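Local coordinates for uncharacterized protein (Chromobacterium violaceum, PDB 3SJR), which is of unknown function but belongs to the DUF5610 family and folds into an all-helical chain that packs against a second copy of itself, at residues A[53-57]-A[142-146]; A[81-86]-A[170-174]; A[132-136]-A[161-165]. All coordinates share one frame; numbering follows the deposited sequence.

Contact 1: residues A[53-57]-A[142-146]; sequences SQGAQ and VLRQL
Leu146, near the C-terminal end of helix 117-145, meets the first turn of helix 53-73 with both of its methyls. CD1 lies against the amide end of Gln57, 3.4 Å from NE2, the leucine side chain crossing that of the glutamine at a slant. CD2 of Leu146 approaches CB of Gln54, at 4.0 Å, and CG sits beside the hydroxyl OG of Ser53. That serine is small enough to let the two backbones come close, its CA being 5.7 Å from CA of Val142. With OG turned opposite the backbone N (chi1 175°), the hydroxyl of Ser53 faces CB of Gln145 as well, 3.6 Å away. Val142 completes the face: CG1 lies 3.8 Å from Ser53 O, and CG2 looks across more loosely to CB of Ala56.

Farther out, the amide of Gln57 is held from beyond the chain, for NE2 is hydrogen-bonded to OE1 of Gln57 of the second subunit. Gln57 also packs on Leu143 of that subunit, and Gln54 on its Val153. No clear hydrogen bond crosses between 53-57 and 142-146. The contact therefore rests chiefly on hydrocarbon laid against small or amide-bearing side chains, while the hydrogen bond of Gln57 to its counterpart in the second subunit serves the dimer interface.

Contact 2: residues A[81-86]-A[170-174]; sequences VRLPES and ERLQI
Two type I beta turns meet here: one, Leu83 to Ser86, in the loop leading to helix 92-110, the other, Arg171 to Ile174, at the C-terminal end of helix 151-171. The 81-86 loop meets that helix end with Leu83 set between Glu170 and Ile174, a place suited to a branched side chain, and with Ser86 bonded to Glu170. Leu83 CD1 lies 3.5 Å from the carboxylate carbon CD of Glu170, the two side chains crossing nearly at right angles. The Leu83 and Ile174 side chains run past each other in opposite directions, CD2 meeting CD1. Pro84 adds its ring carbon CD, 4.2 Å from CD1 of Ile174. Within the loop, Ser86 N bonds back to Leu83 O at 2.9 Å, closing the turn that places the serine next to the helix end.

Val81 marks the other end of the contact. Its CG1 stands 4.0 Å above the Arg171 guanidinium plane, offset toward the rim, and its CB lies 3.8 Å from Arg171 CD, alongside the chain. The arginine can reach back to this valine because its chain bends at chi2 (74°). A salt bridge to Glu102 of helix 92-110 holds NE, while Val81 covers a face of the same group.

The polar bond runs from Ser86 OG to Glu170 OE1, 2.6 Å, on the syn lone pair of the carboxylate. The positive charge of Arg82 nearby probably favours an ionised Glu170. Arg82 steers the hydroxyl from within the loop: its NH2 donates to Ser86 OG at 3.1 Å, almost straight at 164° and close to the guanidinium plane.

Contact 3: residues A[132-136]-A[161-165]; sequences LERGY and LLLTQ
The backbone bond from Gln165 N to Leu161 O, 2.8 Å, fixes one helical turn between two residues that both touch helix 117-145. A matching bond, Tyr136 N to Leu132 O, does the same for the facing helix, and no hydrogen bond passes between the two segments. What crosses is mainly hydrocarbon.

Leu161 is the central side chain. Its CD2 stands over the middle of the Tyr136 ring, 3.6 Å from the centroid and only 12° off the ring normal, a CH-pi contact made by a methyl on a flat face. A trans chi1 swings the tyrosine ring toward helix 151-171, and chi2 near 80° turns its face to Leu161. The other methyl, CD1 of Leu161, meets CG of Leu132 at 3.8 Å, the two leucines sliding past each other in opposite directions. Leucine suits this place because its fork serves both partners at once.

Leu132 continues to the next turn of helix 151-171, where its CD2 lies 3.9 Å from CG2 of Thr164. Threonine can line a buried face because its OG1 is satisfied by Leu160 O of its own helix, leaving the methyl for packing. At the margin Gln165 lays CG 4.2 Å from Leu132 CD2, while Glu133 comes near Leu161 only through OE1, its OE2 bonding weakly to Gln137 NE2. Helix 92-110 covers Leu132 and Thr164 through Leu97 and Met101, and Leu62 of the second subunit packs on Tyr136.

The axes of 132-136 and 161-165 approach to 11.1 Å, with directions 166° apart: the apolar seam of an antiparallel helical hairpin within an all-helical bundle.

Contact 3 lies nearest the middle of the chain, about 7 Å from its centre, while contacts 1 and 2 sit on opposite sides of that centre, about 34 Å apart between their own centres. Helix 117-145 is shared by contacts 1 and 3, helix 151-171 by contacts 2 and 3, so the hairpin of contact 3 links the two ends. Contacts 1 and 3 are both partly buried and both reach the second subunit; contact 3 relies on leucines and an aromatic face, contact 1 on leucine with small and amide side chains. Contact 2, at the surface and touched by no other chain of the assembly, alone has a clear hydrogen bond between its segments.

Contact 1: residues A[53-57]-A[142-146]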
loop_
_atom_site.group_PDB
_atom_site.type_symbol
_atom_site.label_atom_id
_atom_site.label_comp_id
_atom_site.label_asym_id
_atom_site.label_seq_id
_atom_site.Cartn_x
_atom_site.Cartn_y
_atom_site.Cartn_z
ATOM N N SER A 53 -8.113 -8.848 -14.804
ATOM C CA SER A 53 -6.696 -9.013 -14.533
ATOM C C SER A 53 -5.838 -7.806 -14.936
ATOM O O SER A 53 -4.917 -7.430 -14.214
ATOM C CB SER A 53 -6.210 -10.272 -15.255
ATOM O OG SER A 53 -4.812 -10.441 -15.127
ATOM N N GLN A 54 -6.126 -7.196 -16.080
ATOM C CA GLN A 54 -5.372 -6.007 -16.466
ATOM C C GLN A 54 -5.904 -4.749 -15.773
ATOM O O GLN A 54 -5.219 -3.730 -15.717
ATOM C CB GLN A 54 -5.269 -5.856 -17.988
ATOM C CG GLN A 54 -6.537 -5.409 -18.680
ATOM C CD GLN A 54 -6.421 -5.488 -20.193
ATOM O OE1 GLN A 54 -6.161 -6.557 -20.751
ATOM N NE2 GLN A 54 -6.623 -4.356 -20.864
ATOM N N GLY A 55 -7.117 -4.837 -15.237
ATOM C CA GLY A 55 -7.647 -3.804 -14.357
ATOM C C GLY A 55 -6.942 -3.844 -13.016
ATOM O O GLY A 55 -6.487 -2.828 -12.511
ATOM N N ALA A 56 -6.831 -5.035 -12.443
ATOM C CA ALA A 56 -6.179 -5.210 -11.143
ATOM C C ALA A 56 -4.761 -4.644 -11.112
ATOM O O ALA A 56 -4.395 -3.933 -10.189
ATOM C CB ALA A 56 -6.186 -6.676 -10.730
ATOM N N GLN A 57 -3.985 -4.955 -12.139
ATOM C CA GLN A 57 -2.602 -4.496 -12.265
ATOM C C GLN A 57 -2.487 -2.969 -12.314
ATOM O O GLN A 57 -1.571 -2.380 -11.735
ATOM C CB GLN A 57 -1.993 -5.112 -13.526
ATOM C CG GLN A 57 -0.712 -4.455 -14.015
ATOM C CD GLN A 57 -0.496 -4.687 -15.493
ATOM O OE1 GLN A 57 -1.299 -4.255 -16.338
ATOM N NE2 GLN A 57 0.589 -5.376 -15.822
ATOM N N VAL A 142 -2.805 -12.910 -10.385
ATOM C CA VAL A 142 -2.829 -11.847 -11.395
ATOM C C VAL A 142 -1.778 -12.014 -12.487
ATOM O O VAL A 142 -2.077 -11.843 -13.664
ATOM C CB VAL A 142 -2.619 -10.463 -10.748
ATOM C CG1 VAL A 142 -2.665 -9.374 -11.804
ATOM C CG2 VAL A 142 -3.667 -10.207 -9.668
ATOM N N LEU A 143 -0.553 -12.336 -12.082
ATOM C CA LEU A 143 0.560 -12.493 -13.011
ATOM C C LEU A 143 0.445 -13.737 -13.900
ATOM O O LEU A 143 0.651 -13.667 -15.131
ATOM C CB LEU A 143 1.877 -12.495 -12.250
ATOM C CG LEU A 143 2.297 -11.137 -11.690
ATOM C CD1 LEU A 143 3.593 -11.249 -10.918
ATOM C CD2 LEU A 143 2.423 -10.078 -12.795
ATOM N N ARG A 144 0.118 -14.869 -13.277
ATOM C CA ARG A 144 -0.215 -16.060 -14.022
ATOM C C ARG A 144 -1.284 -15.677 -15.034
ATOM O O ARG A 144 -1.179 -16.001 -16.219
ATOM C CB ARG A 144 -0.716 -17.163 -13.095
ATOM C CG ARG A 144 0.381 -17.890 -12.329
ATOM C CD ARG A 144 -0.093 -19.243 -11.777
ATOM N NE ARG A 144 0.621 -19.621 -10.551
ATOM C CZ ARG A 144 0.226 -19.304 -9.310
ATOM N NH1 ARG A 144 -0.893 -18.603 -9.104
ATOM N NH2 ARG A 144 0.952 -19.691 -8.262
ATOM N N GLN A 145 -2.285 -14.940 -14.565
ATOM C CA GLN A 145 -3.418 -14.576 -15.402
ATOM C C GLN A 145 -3.056 -13.572 -16.481
ATOM O O GLN A 145 -3.671 -13.553 -17.542
ATOM C CB GLN A 145 -4.557 -14.034 -14.548
ATOM C CG GLN A 145 -5.929 -14.360 -15.100
ATOM C CD GLN A 145 -6.980 -14.463 -14.003
ATOM O OE1 GLN A 145 -6.655 -14.425 -12.807
ATOM N NE2 GLN A 145 -8.251 -14.597 -14.404
ATOM N N LEU A 146 -2.068 -12.728 -16.196
ATOM C CA LEU A 146 -1.586 -11.754 -17.172
ATOM C C LEU A 146 -0.612 -12.417 -18.124
ATOM O O LEU A 146 -0.112 -11.782 -19.049
ATOM C CB LEU A 146 -0.914 -10.549 -16.491
ATOM C CG LEU A 146 -1.776 -9.381 -15.991
ATOM C CD1 LEU A 146 -0.901 -8.347 -15.326
ATOM C CD2 LEU A 146 -2.603 -8.729 -17.101
#

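Contact 2: residues A[81-86]-A[170-174]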
loop_
_atom_site.group_PDB
_atom_site.type_symbol
_atom_site.label_atom_id
_atom_site.label_comp_id
_atom_site.label_asym_id
_atom_site.label_seq_id
_atom_site.Cartn_x
_atom_site.Cartn_y
_atom_site.Cartn_z
ATOM N N VAL A 81 12.334 0.900 10.846
ATOM C CA VAL A 81 12.704 0.319 12.145
ATOM C C VAL A 81 13.437 -1.017 11.965
ATOM O O VAL A 81 12.930 -1.925 11.295
ATOM C CB VAL A 81 11.481 0.151 13.082
ATOM C CG1 VAL A 81 11.935 0.146 14.527
ATOM C CG2 VAL A 81 10.461 1.271 12.855
ATOM N N ARG A 82 14.629 -1.118 12.562
ATOM C CA ARG A 82 15.518 -2.265 12.360
ATOM C C ARG A 82 16.197 -2.773 13.618
ATOM O O ARG A 82 16.498 -2.004 14.522
ATOM C CB ARG A 82 16.607 -1.916 11.346
ATOM C CG ARG A 82 16.121 -1.792 9.909
ATOM C CD ARG A 82 15.611 -3.114 9.361
ATOM N NE ARG A 82 16.707 -4.034 9.084
ATOM C CZ ARG A 82 17.361 -4.082 7.929
ATOM N NH1 ARG A 82 17.027 -3.260 6.944
ATOM N NH2 ARG A 82 18.351 -4.947 7.758
ATOM N N LEU A 83 16.448 -4.081 13.656
ATOM C CA LEU A 83 17.372 -4.667 14.625
ATOM C C LEU A 83 18.736 -4.030 14.433
ATOM O O LEU A 83 19.291 -4.095 13.334
ATOM C CB LEU A 83 17.497 -6.179 14.426
ATOM C CG LEU A 83 16.539 -7.147 15.128
ATOM C CD1 LEU A 83 16.968 -8.579 14.851
ATOM C CD2 LEU A 83 16.498 -6.912 16.618
ATOM N N PRO A 84 19.280 -3.411 15.497
ATOM C CA PRO A 84 20.587 -2.738 15.458
ATOM C C PRO A 84 21.680 -3.592 14.818
ATOM O O PRO A 84 22.560 -3.055 14.147
ATOM C CB PRO A 84 20.905 -2.505 16.932
ATOM C CG PRO A 84 19.571 -2.395 17.583
ATOM C CD PRO A 84 18.667 -3.337 16.836
ATOM N N GLU A 85 21.606 -4.910 15.008
ATOM C CA GLU A 85 22.574 -5.833 14.422
ATOM C C GLU A 85 21.981 -6.790 13.395
ATOM O O GLU A 85 22.336 -7.963 13.355
ATOM C CB GLU A 85 23.259 -6.633 15.515
ATOM C CG GLU A 85 24.479 -5.969 16.076
ATOM C CD GLU A 85 24.938 -6.631 17.346
ATOM O OE1 GLU A 85 24.846 -7.876 17.427
ATOM O OE2 GLU A 85 25.380 -5.908 18.263
ATOM N N SER A 86 21.089 -6.287 12.559
ATOM C CA SER A 86 20.527 -7.089 11.491
ATOM C C SER A 86 21.643 -7.601 10.590
ATOM O O SER A 86 22.520 -6.850 10.183
ATOM C CB SER A 86 19.546 -6.246 10.683
ATOM O OG SER A 86 18.587 -7.066 10.049
ATOM N N GLU A 170 11.983 -9.905 12.473
ATOM C CA GLU A 170 13.017 -9.200 13.215
ATOM C C GLU A 170 12.468 -7.944 13.866
ATOM O O GLU A 170 12.748 -7.647 15.016
ATOM C CB GLU A 170 14.183 -8.846 12.298
ATOM C CG GLU A 170 15.134 -9.997 11.993
ATOM C CD GLU A 170 16.498 -9.516 11.518
ATOM O OE1 GLU A 170 16.657 -8.302 11.252
ATOM O OE2 GLU A 170 17.420 -10.351 11.416
ATOM N N ARG A 171 11.675 -7.211 13.109
ATOM C CA ARG A 171 11.065 -6.010 13.611
ATOM C C ARG A 171 10.273 -6.303 14.876
ATOM O O ARG A 171 10.344 -5.539 15.842
ATOM C CB ARG A 171 10.156 -5.416 12.539
ATOM C CG ARG A 171 9.083 -4.494 13.061
ATOM C CD ARG A 171 9.692 -3.199 13.458
ATOM N NE ARG A 171 8.714 -2.298 14.049
ATOM C CZ ARG A 171 8.573 -2.097 15.353
ATOM N NH1 ARG A 171 9.336 -2.743 16.234
ATOM N NH2 ARG A 171 7.661 -1.244 15.773
ATOM N N LEU A 172 9.536 -7.415 14.872
ATOM C CA LEU A 172 8.655 -7.768 15.994
ATOM C C LEU A 172 9.402 -8.081 17.259
ATOM O O LEU A 172 8.812 -8.107 18.330
ATOM C CB LEU A 172 7.763 -8.950 15.653
ATOM C CG LEU A 172 6.706 -8.687 14.583
ATOM C CD1 LEU A 172 6.071 -9.996 14.185
ATOM C CD2 LEU A 172 5.662 -7.686 15.049
ATOM N N GLN A 173 10.701 -8.320 17.136
ATOM C CA GLN A 173 11.525 -8.607 18.287
ATOM C C GLN A 173 11.951 -7.346 19.018
ATOM O O GLN A 173 12.442 -7.424 20.146
ATOM C CB GLN A 173 12.756 -9.381 17.859
ATOM C CG GLN A 173 12.438 -10.733 17.288
ATOM C CD GLN A 173 13.646 -11.397 16.653
ATOM O OE1 GLN A 173 14.795 -10.970 16.840
ATOM N NE2 GLN A 173 13.390 -12.459 15.891
ATOM N N ILE A 174 11.772 -6.187 18.385
ATOM C CA ILE A 174 12.206 -4.921 18.987
ATOM C C ILE A 174 11.363 -4.539 20.207
ATOM O O ILE A 174 10.214 -4.097 20.077
ATOM C CB ILE A 174 12.240 -3.745 17.975
ATOM C CG1 ILE A 174 13.052 -4.110 16.723
ATOM C CG2 ILE A 174 12.780 -2.466 18.653
ATOM C CD1 ILE A 174 14.541 -4.175 16.937
#

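Contact 3: residues A[132-136]-A[161-165]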
loop_
_atom_site.group_PDB
_atom_site.type_symbol
_atom_site.label_atom_id
_atom_site.label_comp_id
_atom_site.label_asym_id
_atom_site.label_seq_id
_atom_site.Cartn_x
_atom_site.Cartn_y
_atom_site.Cartn_z
ATOM N N LEU A 132 0.243 -11.050 4.472
ATOM C CA LEU A 132 1.308 -11.000 3.512
ATOM C C LEU A 132 1.316 -12.238 2.616
ATOM O O LEU A 132 1.501 -12.130 1.400
ATOM C CB LEU A 132 2.618 -10.840 4.253
ATOM C CG LEU A 132 3.892 -10.613 3.451
ATOM C CD1 LEU A 132 3.710 -9.498 2.429
ATOM C CD2 LEU A 132 5.063 -10.315 4.385
ATOM N N GLU A 133 1.104 -13.410 3.214
ATOM C CA GLU A 133 1.118 -14.652 2.457
ATOM C C GLU A 133 -0.060 -14.633 1.487
ATOM O O GLU A 133 0.088 -14.991 0.315
ATOM C CB GLU A 133 1.128 -15.870 3.392
ATOM C CG GLU A 133 0.947 -17.269 2.738
ATOM C CD GLU A 133 2.192 -17.815 1.997
ATOM O OE1 GLU A 133 3.330 -17.736 2.544
ATOM O OE2 GLU A 133 2.020 -18.355 0.870
ATOM N N ARG A 134 -1.212 -14.159 1.952
ATOM C CA ARG A 134 -2.386 -14.027 1.074
ATOM C C ARG A 134 -2.157 -13.009 -0.023
ATOM O O ARG A 134 -2.421 -13.286 -1.187
ATOM C CB ARG A 134 -3.638 -13.681 1.860
ATOM C CG ARG A 134 -4.215 -14.874 2.612
ATOM C CD ARG A 134 -4.747 -15.939 1.673
ATOM N NE ARG A 134 -5.982 -15.488 1.037
ATOM C CZ ARG A 134 -6.207 -15.494 -0.274
ATOM N NH1 ARG A 134 -5.279 -15.957 -1.108
ATOM N NH2 ARG A 134 -7.373 -15.065 -0.748
ATOM N N GLY A 135 -1.641 -11.840 0.362
ATOM C CA GLY A 135 -1.291 -10.784 -0.579
ATOM C C GLY A 135 -0.492 -11.400 -1.703
ATOM O O GLY A 135 -0.900 -11.345 -2.868
ATOM N N TYR A 136 0.626 -12.030 -1.330
ATOM C CA TYR A 136 1.491 -12.746 -2.251
ATOM C C TYR A 136 0.698 -13.675 -3.188
ATOM O O TYR A 136 0.854 -13.619 -4.410
ATOM C CB TYR A 136 2.539 -13.532 -1.456
ATOM C CG TYR A 136 3.420 -14.416 -2.306
ATOM C CD1 TYR A 136 4.494 -13.883 -2.998
ATOM C CD2 TYR A 136 3.174 -15.791 -2.422
ATOM C CE1 TYR A 136 5.299 -14.686 -3.781
ATOM C CE2 TYR A 136 3.981 -16.603 -3.204
ATOM C CZ TYR A 136 5.038 -16.040 -3.877
ATOM O OH TYR A 136 5.853 -16.796 -4.670
ATOM N N LEU A 161 9.031 -11.867 -0.868
ATOM C CA LEU A 161 8.207 -12.351 0.231
ATOM C C LEU A 161 9.095 -12.846 1.374
ATOM O O LEU A 161 8.968 -12.396 2.525
ATOM C CB LEU A 161 7.308 -13.483 -0.259
ATOM C CG LEU A 161 6.421 -14.243 0.732
ATOM C CD1 LEU A 161 5.314 -13.347 1.243
ATOM C CD2 LEU A 161 5.842 -15.456 0.072
ATOM N N LEU A 162 10.018 -13.749 1.052
ATOM C CA LEU A 162 10.847 -14.353 2.080
ATOM C C LEU A 162 11.658 -13.309 2.812
ATOM O O LEU A 162 11.746 -13.342 4.046
ATOM C CB LEU A 162 11.716 -15.469 1.518
ATOM C CG LEU A 162 10.970 -16.726 1.044
ATOM C CD1 LEU A 162 11.841 -17.942 1.156
ATOM C CD2 LEU A 162 9.696 -16.987 1.828
ATOM N N LEU A 163 12.202 -12.355 2.056
ATOM C CA LEU A 163 12.967 -11.260 2.626
ATOM C C LEU A 163 12.118 -10.438 3.578
ATOM O O LEU A 163 12.545 -10.119 4.690
ATOM C CB LEU A 163 13.467 -10.368 1.515
ATOM C CG LEU A 163 14.377 -9.200 1.875
ATOM C CD1 LEU A 163 15.529 -9.668 2.720
ATOM C CD2 LEU A 163 14.903 -8.569 0.606
ATOM N N THR A 164 10.908 -10.116 3.136
ATOM C CA THR A 164 9.967 -9.334 3.925
ATOM C C THR A 164 9.477 -10.036 5.174
ATOM O O THR A 164 9.376 -9.412 6.224
ATOM C CB THR A 164 8.760 -9.032 3.118
ATOM O OG1 THR A 164 9.171 -8.693 1.797
ATOM C CG2 THR A 164 8.000 -7.900 3.719
ATOM N N GLN A 165 9.157 -11.323 5.064
ATOM C CA GLN A 165 8.724 -12.054 6.226
ATOM C C GLN A 165 9.816 -11.989 7.295
ATOM O O GLN A 165 9.563 -11.586 8.435
ATOM C CB GLN A 165 8.429 -13.494 5.877
ATOM C CG GLN A 165 7.505 -13.669 4.724
ATOM C CD GLN A 165 6.756 -14.997 4.761
ATOM O OE1 GLN A 165 5.518 -15.029 4.655
ATOM N NE2 GLN A 165 7.494 -16.093 4.922
#